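Local coordinates for Tlr1174 protein (Synechococcus elongatus, PDB 2OZT), which catalyses the metal-dependent dehydration of 2-succinyl-6-hydroxy-2,4-cyclohexadiene-1-carboxylate to 2-succinylbenzoate, a step on the route to phylloquinone, at residues G23-L35 / G45-L58. Sequence-based numbering, arbitrary orientation. Where two conformers were deposited one is given.
Sequences GVWRSRSGIYLRL and GEIAPLPGWGSETL
Gly45 pairs with Leu33 near the connecting end of an antiparallel β-hairpin in the enolase-type N-terminal capping domain, Leu33 N reaching Gly45 O at 2.8 Å with a nearly straight N-H...O angle of 176°. Next along, Glu46 lies alongside Tyr32, its carboxylate turned 83° from the ring plane with OE1 at the ring edge; CG anti to the backbone N (chi1 175°) and an extended chain carry the carboxylate along the Tyr32 ring, where OE2 is hydrogen-bonded to Tyr10 OH and Gly276 N. Ile47 completes the ladder with reciprocal bonds to Ile31, and its CD1 meets Leu33 CD1 at 4.0 Å. From Ala48 on, the strand pairing gives way to side-chain bonding: Arg28, bent at chi2 and chi3, sends NH1 to Ala48 O and NH2 to Pro49 O, each 2.8 Å and close to the guanidinium plane. Leu50 CD1 sits over the centre of that guanidinium, 3.5 Å from Arg28 CZ, and about 6 Å separate the side chains of Leu50 and Lys245, the predicted proton acceptor. A leucine in place of Arg28 removes both donors, so Ala48 O would probably lose its mate and the 48-50 loop be held less firmly, though Pro49 O could keep the water it shares with Ser29 O. Finally, Leu58 CD1 closes over Gly30 CA at 3.8 Å.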
ATOM      1  N   GLY A  23       0.393   9.377 -16.198  1.00 45.57           N
ATOM      2  CA  GLY A  23       0.732  10.792 -15.992  1.00 43.60           C
ATOM      3  C   GLY A  23       1.657  11.038 -14.812  1.00 42.23           C
ATOM      4  O   GLY A  23       1.971  10.117 -14.058  1.00 42.29           O
ATOM      5  N   VAL A  24       2.095  12.289 -14.671  1.00 40.44           N
ATOM      6  CA  VAL A  24       3.080  12.676 -13.664  1.00 38.36           C
ATOM      7  C   VAL A  24       2.369  13.282 -12.461  1.00 36.61           C
ATOM      8  O   VAL A  24       1.582  14.217 -12.605  1.00 37.48           O
ATOM      9  CB  VAL A  24       4.099  13.696 -14.227  1.00 38.83           C
ATOM     10  CG1 VAL A  24       5.247  13.908 -13.247  1.00 39.73           C
ATOM     11  CG2 VAL A  24       4.643  13.236 -15.588  1.00 38.44           C
ATOM     12  N   TRP A  25       2.650  12.705 -11.285  0.50 35.08           N
ATOM     13  CA  TRP A  25       2.154  13.154  -9.974  0.50 33.13           C
ATOM     14  C   TRP A  25       3.083  14.244  -9.415  0.50 31.89           C
ATOM     15  O   TRP A  25       4.305  14.069  -9.441  0.50 32.07           O
ATOM     16  CB  TRP A  25       2.166  11.974  -8.982  0.50 32.45           C
ATOM     17  CG  TRP A  25       1.258  10.786  -9.297  0.50 31.91           C
ATOM     18  CD1 TRP A  25       1.419   9.861 -10.300  0.50 31.58           C
ATOM     19  CD2 TRP A  25       0.079  10.390  -8.576  0.50 30.92           C
ATOM     20  NE1 TRP A  25       0.397   8.930 -10.256  0.50 31.68           N
ATOM     21  CE2 TRP A  25      -0.434   9.231  -9.208  0.50 31.26           C
ATOM     22  CE3 TRP A  25      -0.601  10.912  -7.465  0.50 31.28           C
ATOM     23  CZ2 TRP A  25      -1.597   8.580  -8.761  0.50 31.03           C
ATOM     24  CZ3 TRP A  25      -1.752  10.276  -7.031  0.50 30.31           C
ATOM     25  CH2 TRP A  25      -2.238   9.115  -7.677  0.50 31.28           C
ATOM     26  N   ARG A  26       2.531  15.347  -8.896  1.00 30.99           N
ATOM     27  CA  ARG A  26       3.375  16.403  -8.296  1.00 29.24           C
ATOM     28  C   ARG A  26       3.094  16.734  -6.818  1.00 26.87           C
ATOM     29  O   ARG A  26       3.876  17.412  -6.151  1.00 24.69           O
ATOM     30  CB  ARG A  26       3.321  17.669  -9.156  1.00 30.85           C
ATOM     31  CG  ARG A  26       3.888  17.406 -10.547  1.00 34.03           C
ATOM     32  CD  ARG A  26       3.637  18.543 -11.535  1.00 39.54           C
ATOM     33  NE  ARG A  26       4.010  18.120 -12.887  1.00 43.42           N
ATOM     34  CZ  ARG A  26       5.264  17.935 -13.306  1.00 44.76           C
ATOM     35  NH1 ARG A  26       6.296  18.139 -12.488  1.00 45.46           N
ATOM     36  NH2 ARG A  26       5.487  17.539 -14.550  1.00 45.99           N
ATOM     37  N   SER A  27       1.992  16.202  -6.297  1.00 25.02           N
ATOM     38  CA  SER A  27       1.600  16.500  -4.941  1.00 22.94           C
ATOM     39  C   SER A  27       0.664  15.391  -4.486  1.00 21.58           C
ATOM     40  O   SER A  27       0.197  14.598  -5.306  1.00 20.37           O
ATOM     41  CB  SER A  27       0.847  17.836  -4.891  1.00 24.04           C
ATOM     42  OG  SER A  27      -0.408  17.721  -5.526  1.00 25.45           O
ATOM     43  N   ARG A  28       0.456  15.328  -3.172  1.00 19.35           N
ATOM     44  CA  ARG A  28      -0.580  14.463  -2.564  1.00 17.18           C
ATOM     45  C   ARG A  28      -1.428  15.332  -1.665  1.00 15.39           C
ATOM     46  O   ARG A  28      -0.890  16.181  -0.973  1.00 17.42           O
ATOM     47  CB  ARG A  28       0.034  13.336  -1.707  1.00 16.01           C
ATOM     48  CG  ARG A  28       0.461  12.121  -2.530  1.00 17.71           C
ATOM     49  CD  ARG A  28      -0.772  11.344  -2.868  1.00 19.72           C
ATOM     50  NE  ARG A  28      -1.195  10.376  -1.846  1.00 15.91           N
ATOM     51  CZ  ARG A  28      -2.465  10.043  -1.582  1.00 12.74           C
ATOM     52  NH1 ARG A  28      -2.702   9.039  -0.734  1.00 13.30           N
ATOM     53  NH2 ARG A  28      -3.479  10.719  -2.127  1.00 14.00           N
ATOM     54  N   SER A  29      -2.733  15.076  -1.655  1.00 14.29           N
ATOM     55  CA  SER A  29      -3.676  15.817  -0.791  1.00 14.51           C
ATOM     56  C   SER A  29      -4.401  14.812   0.098  1.00 14.43           C
ATOM     57  O   SER A  29      -4.473  13.616  -0.209  1.00 14.48           O
ATOM     58  CB  SER A  29      -4.677  16.572  -1.639  1.00 15.11           C
ATOM     59  OG  SER A  29      -3.995  17.582  -2.387  1.00 17.86           O
ATOM     60  N   GLY A  30      -4.966  15.318   1.195  1.00 13.50           N
ATOM     61  CA  GLY A  30      -5.752  14.455   2.110  1.00 13.27           C
ATOM     62  C   GLY A  30      -6.319  15.287   3.212  1.00 13.16           C
ATOM     63  O   GLY A  30      -6.322  16.528   3.139  1.00 12.76           O
ATOM     64  N   ILE A  31      -6.801  14.587   4.235  1.00 11.83           N
ATOM     65  CA  ILE A  31      -7.387  15.229   5.410  1.00 12.01           C
ATOM     66  C   ILE A  31      -6.712  14.696   6.636  1.00 12.43           C
ATOM     67  O   ILE A  31      -6.486  13.470   6.763  1.00 12.52           O
ATOM     68  CB  ILE A  31      -8.843  14.859   5.481  1.00 12.20           C
ATOM     69  CG1 ILE A  31      -9.663  15.573   4.393  1.00 14.40           C
ATOM     70  CG2 ILE A  31      -9.440  15.200   6.853  1.00 12.93           C
ATOM     71  CD1 ILE A  31     -11.028  14.885   4.180  1.00 15.35           C
ATOM     72  N   TYR A  32      -6.380  15.613   7.549  1.00 13.33           N
ATOM     73  CA  TYR A  32      -5.999  15.203   8.925  1.00 12.84           C
ATOM     74  C   TYR A  32      -7.142  15.436   9.888  1.00 13.47           C
ATOM     75  O   TYR A  32      -7.815  16.462   9.828  1.00 13.41           O
ATOM     76  CB  TYR A  32      -4.794  15.981   9.425  1.00 14.48           C
ATOM     77  CG  TYR A  32      -3.539  15.751   8.622  1.00 16.19           C
ATOM     78  CD1 TYR A  32      -3.127  14.464   8.303  1.00 16.71           C
ATOM     79  CD2 TYR A  32      -2.760  16.816   8.180  1.00 20.39           C
ATOM     80  CE1 TYR A  32      -2.004  14.242   7.566  1.00 18.52           C
ATOM     81  CE2 TYR A  32      -1.595  16.597   7.434  1.00 22.28           C
ATOM     82  CZ  TYR A  32      -1.220  15.297   7.164  1.00 21.34           C
ATOM     83  OH  TYR A  32      -0.071  15.062   6.418  1.00 22.28           O
ATOM     84  N   LEU A  33      -7.339  14.458  10.775  1.00 13.74           N
ATOM     85  CA  LEU A  33      -8.362  14.527  11.825  1.00 13.27           C
ATOM     86  C   LEU A  33      -7.667  14.692  13.157  1.00 14.69           C
ATOM     87  O   LEU A  33      -6.675  14.038  13.419  1.00 13.81           O
ATOM     88  CB  LEU A  33      -9.127  13.209  11.938  1.00 13.87           C
ATOM     89  CG  LEU A  33      -9.857  12.776  10.667  1.00 13.67           C
ATOM     90  CD1 LEU A  33     -10.439  11.376  10.824  1.00 16.71           C
ATOM     91  CD2 LEU A  33     -10.940  13.731  10.241  1.00 11.83           C
ATOM     92  N   ARG A  34      -8.246  15.565  13.996  1.00 15.54           N
ATOM     93  CA  ARG A  34      -7.775  15.725  15.396  1.00 15.53           C
ATOM     94  C   ARG A  34      -8.955  15.571  16.332  1.00 15.42           C
ATOM     95  O   ARG A  34      -9.903  16.330  16.217  1.00 16.18           O
ATOM     96  CB  ARG A  34      -7.117  17.083  15.551  1.00 15.77           C
ATOM     97  CG  ARG A  34      -6.575  17.327  17.003  1.00 16.53           C
ATOM     98  CD  ARG A  34      -6.024  18.729  17.118  1.00 17.99           C
ATOM     99  NE  ARG A  34      -5.354  19.032  18.410  1.00 19.32           N
ATOM    100  CZ  ARG A  34      -5.989  19.396  19.522  1.00 21.07           C
ATOM    101  NH1 ARG A  34      -7.314  19.453  19.593  1.00 20.47           N
ATOM    102  NH2 ARG A  34      -5.262  19.650  20.614  1.00 23.45           N
ATOM    103  N   LEU A  35      -8.848  14.611  17.274  1.00 16.30           N
ATOM    104  CA  LEU A  35      -9.938  14.226  18.179  1.00 18.11           C
ATOM    105  C   LEU A  35      -9.483  14.612  19.581  1.00 17.60           C
ATOM    106  O   LEU A  35      -8.328  14.482  19.893  1.00 17.18           O
ATOM    107  CB  LEU A  35     -10.159  12.714  18.100  1.00 18.08           C
ATOM    108  CG  LEU A  35     -11.165  12.235  17.056  1.00 18.59           C
ATOM    109  CD1 LEU A  35     -10.772  12.680  15.625  1.00 18.25           C
ATOM    110  CD2 LEU A  35     -11.341  10.714  17.137  1.00 20.14           C
ATOM    111  N   GLY A  45      -5.820  11.161  12.956  1.00 13.36           N
ATOM    112  CA  GLY A  45      -5.988  10.178  11.869  1.00 13.75           C
ATOM    113  C   GLY A  45      -5.792  10.930  10.567  1.00 13.69           C
ATOM    114  O   GLY A  45      -5.757  12.165  10.501  1.00 13.97           O
ATOM    115  N   GLU A  46      -5.647  10.127   9.516  1.00 12.77           N
ATOM    116  CA  GLU A  46      -5.433  10.676   8.171  1.00 13.76           C
ATOM    117  C   GLU A  46      -6.287   9.936   7.158  1.00 13.37           C
ATOM    118  O   GLU A  46      -6.306   8.703   7.126  1.00 13.01           O
ATOM    119  CB  GLU A  46      -3.958  10.555   7.821  1.00 13.74           C
ATOM    120  CG  GLU A  46      -3.626  10.984   6.378  1.00 12.61           C
ATOM    121  CD  GLU A  46      -2.125  10.981   6.080  1.00 14.95           C
ATOM    122  OE1 GLU A  46      -1.259  10.779   6.981  1.00 14.48           O
ATOM    123  OE2 GLU A  46      -1.803  11.151   4.845  1.00 14.99           O
ATOM    124  N   ILE A  47      -6.964  10.717   6.304  1.00 11.99           N
ATOM    125  CA  ILE A  47      -7.791  10.205   5.189  1.00 12.96           C
ATOM    126  C   ILE A  47      -7.154  10.676   3.887  1.00 12.72           C
ATOM    127  O   ILE A  47      -7.132  11.875   3.587  1.00 13.64           O
ATOM    128  CB  ILE A  47      -9.207  10.809   5.253  1.00 12.04           C
ATOM    129  CG1 ILE A  47      -9.847  10.488   6.627  1.00 12.81           C
ATOM    130  CG2 ILE A  47     -10.105  10.369   4.130  1.00 12.02           C
ATOM    131  CD1 ILE A  47     -11.189  11.203   6.881  1.00 15.03           C
ATOM    132  N   ALA A  48      -6.600   9.738   3.111  1.00 12.37           N
ATOM    133  CA  ALA A  48      -5.879  10.107   1.897  1.00 13.66           C
ATOM    134  C   ALA A  48      -6.145   9.128   0.753  1.00 13.80           C
ATOM    135  O   ALA A  48      -5.230   8.407   0.355  1.00 13.47           O
ATOM    136  CB  ALA A  48      -4.369  10.155   2.210  1.00 15.08           C
ATOM    137  N   PRO A  49      -7.349   9.126   0.174  1.00 13.28           N
ATOM    138  CA  PRO A  49      -7.564   8.261  -0.979  1.00 13.18           C
ATOM    139  C   PRO A  49      -6.597   8.645  -2.114  1.00 14.25           C
ATOM    140  O   PRO A  49      -6.122   9.810  -2.202  1.00 13.71           O
ATOM    141  CB  PRO A  49      -9.002   8.542  -1.373  1.00 14.04           C
ATOM    142  CG  PRO A  49      -9.282   9.976  -0.853  1.00 13.35           C
ATOM    143  CD  PRO A  49      -8.518   9.971   0.475  1.00 14.39           C
ATOM    144  N   LEU A  50      -6.238   7.660  -2.926  1.00 14.62           N
ATOM    145  CA  LEU A  50      -5.235   7.880  -3.961  1.00 16.43           C
ATOM    146  C   LEU A  50      -5.943   7.968  -5.324  1.00 16.86           C
ATOM    147  O   LEU A  50      -6.640   7.047  -5.696  1.00 19.21           O
ATOM    148  CB  LEU A  50      -4.227   6.718  -3.921  1.00 15.43           C
ATOM    149  CG  LEU A  50      -2.963   6.790  -4.790  1.00 19.67           C
ATOM    150  CD1 LEU A  50      -2.081   7.953  -4.389  1.00 18.89           C
ATOM    151  CD2 LEU A  50      -2.186   5.488  -4.646  1.00 18.27           C
ATOM    152  N   PRO A  51      -5.846   9.135  -6.013  1.00 18.27           N
ATOM    153  CA  PRO A  51      -6.531   9.307  -7.297  1.00 19.54           C
ATOM    154  C   PRO A  51      -6.257   8.141  -8.257  1.00 19.29           C
ATOM    155  O   PRO A  51      -5.091   7.758  -8.460  1.00 20.05           O
ATOM    156  CB  PRO A  51      -5.919  10.611  -7.836  1.00 20.09           C
ATOM    157  CG  PRO A  51      -5.694  11.457  -6.550  1.00 18.55           C
ATOM    158  CD  PRO A  51      -5.102  10.355  -5.629  1.00 17.94           C
ATOM    159  N   GLY A  52      -7.337   7.595  -8.803  1.00 21.44           N
ATOM    160  CA  GLY A  52      -7.227   6.488  -9.743  1.00 23.59           C
ATOM    161  C   GLY A  52      -7.396   5.133  -9.100  1.00 24.08           C
ATOM    162  O   GLY A  52      -7.698   4.169  -9.793  1.00 25.96           O
ATOM    163  N   TRP A  53      -7.228   5.051  -7.774  1.00 21.90           N
ATOM    164  CA  TRP A  53      -7.295   3.778  -7.083  1.00 21.50           C
ATOM    165  C   TRP A  53      -8.655   3.637  -6.387  1.00 22.84           C
ATOM    166  O   TRP A  53      -8.898   4.174  -5.290  1.00 22.75           O
ATOM    167  CB  TRP A  53      -6.126   3.628  -6.109  1.00 20.07           C
ATOM    168  CG  TRP A  53      -4.768   3.556  -6.756  1.00 18.39           C
ATOM    169  CD1 TRP A  53      -4.143   4.551  -7.471  1.00 20.90           C
ATOM    170  CD2 TRP A  53      -3.874   2.442  -6.757  1.00 18.17           C
ATOM    171  NE1 TRP A  53      -2.918   4.130  -7.898  1.00 19.72           N
ATOM    172  CE2 TRP A  53      -2.723   2.831  -7.488  1.00 18.93           C
ATOM    173  CE3 TRP A  53      -3.923   1.151  -6.206  1.00 17.90           C
ATOM    174  CZ2 TRP A  53      -1.633   1.997  -7.681  1.00 20.08           C
ATOM    175  CZ3 TRP A  53      -2.824   0.311  -6.400  1.00 19.30           C
ATOM    176  CH2 TRP A  53      -1.694   0.735  -7.141  1.00 20.07           C
ATOM    177  N   GLY A  54      -9.558   2.916  -7.027  1.00 23.48           N
ATOM    178  CA  GLY A  54     -10.940   2.849  -6.580  1.00 22.97           C
ATOM    179  C   GLY A  54     -11.773   4.095  -6.858  1.00 23.25           C
ATOM    180  O   GLY A  54     -11.315   5.049  -7.508  1.00 24.94           O
ATOM    181  N   SER A  55     -12.982   4.106  -6.309  1.00 22.86           N
ATOM    182  CA  SER A  55     -13.954   5.159  -6.597  1.00 22.95           C
ATOM    183  C   SER A  55     -14.002   6.278  -5.569  1.00 21.87           C
ATOM    184  O   SER A  55     -14.698   7.279  -5.781  1.00 21.87           O
ATOM    185  CB  SER A  55     -15.368   4.562  -6.720  1.00 23.61           C
ATOM    186  OG  SER A  55     -15.733   3.885  -5.525  1.00 27.43           O
ATOM    187  N   GLU A  56     -13.294   6.115  -4.452  1.00 19.42           N
ATOM    188  CA  GLU A  56     -13.381   7.152  -3.414  1.00 18.30           C
ATOM    189  C   GLU A  56     -12.586   8.380  -3.848  1.00 18.42           C
ATOM    190  O   GLU A  56     -11.447   8.274  -4.365  1.00 18.87           O
ATOM    191  CB  GLU A  56     -12.796   6.599  -2.106  1.00 18.52           C
ATOM    192  CG  GLU A  56     -12.776   7.606  -0.965  1.00 15.42           C
ATOM    193  CD  GLU A  56     -12.335   6.920   0.342  1.00 16.23           C
ATOM    194  OE1 GLU A  56     -11.605   5.911   0.237  1.00 16.07           O
ATOM    195  OE2 GLU A  56     -12.674   7.428   1.449  1.00 15.56           O
ATOM    196  N   THR A  57     -13.188   9.552  -3.653  1.00 17.56           N
ATOM    197  CA  THR A  57     -12.502  10.817  -3.943  1.00 17.15           C
ATOM    198  C   THR A  57     -12.354  11.645  -2.673  1.00 15.70           C
ATOM    199  O   THR A  57     -13.155  11.547  -1.764  1.00 15.78           O
ATOM    200  CB  THR A  57     -13.275  11.681  -4.975  1.00 17.43           C
ATOM    201  OG1 THR A  57     -14.541  12.066  -4.414  1.00 19.62           O
ATOM    202  CG2 THR A  57     -13.467  10.887  -6.305  1.00 20.96           C
ATOM    203  N   LEU A  58     -11.320  12.466  -2.636  1.00 14.82           N
ATOM    204  CA  LEU A  58     -11.128  13.339  -1.506  1.00 14.49           C
ATOM    205  C   LEU A  58     -12.348  14.239  -1.374  1.00 15.03           C
ATOM    206  O   LEU A  58     -12.795  14.544  -0.247  1.00 14.44           O
ATOM    207  CB  LEU A  58      -9.867  14.163  -1.672  1.00 14.32           C
ATOM    208  CG  LEU A  58      -9.536  15.044  -0.468  1.00 15.87           C
ATOM    209  CD1 LEU A  58      -9.332  14.187   0.793  1.00 18.50           C
ATOM    210  CD2 LEU A  58      -8.303  15.905  -0.743  1.00 17.88           C
TER
HETATM  211  O   HOH W   1      -6.656  12.249  -1.066  1.00 15.74           O
HETATM  212  O   HOH W   2       0.659  12.802   8.155  1.00 25.93           O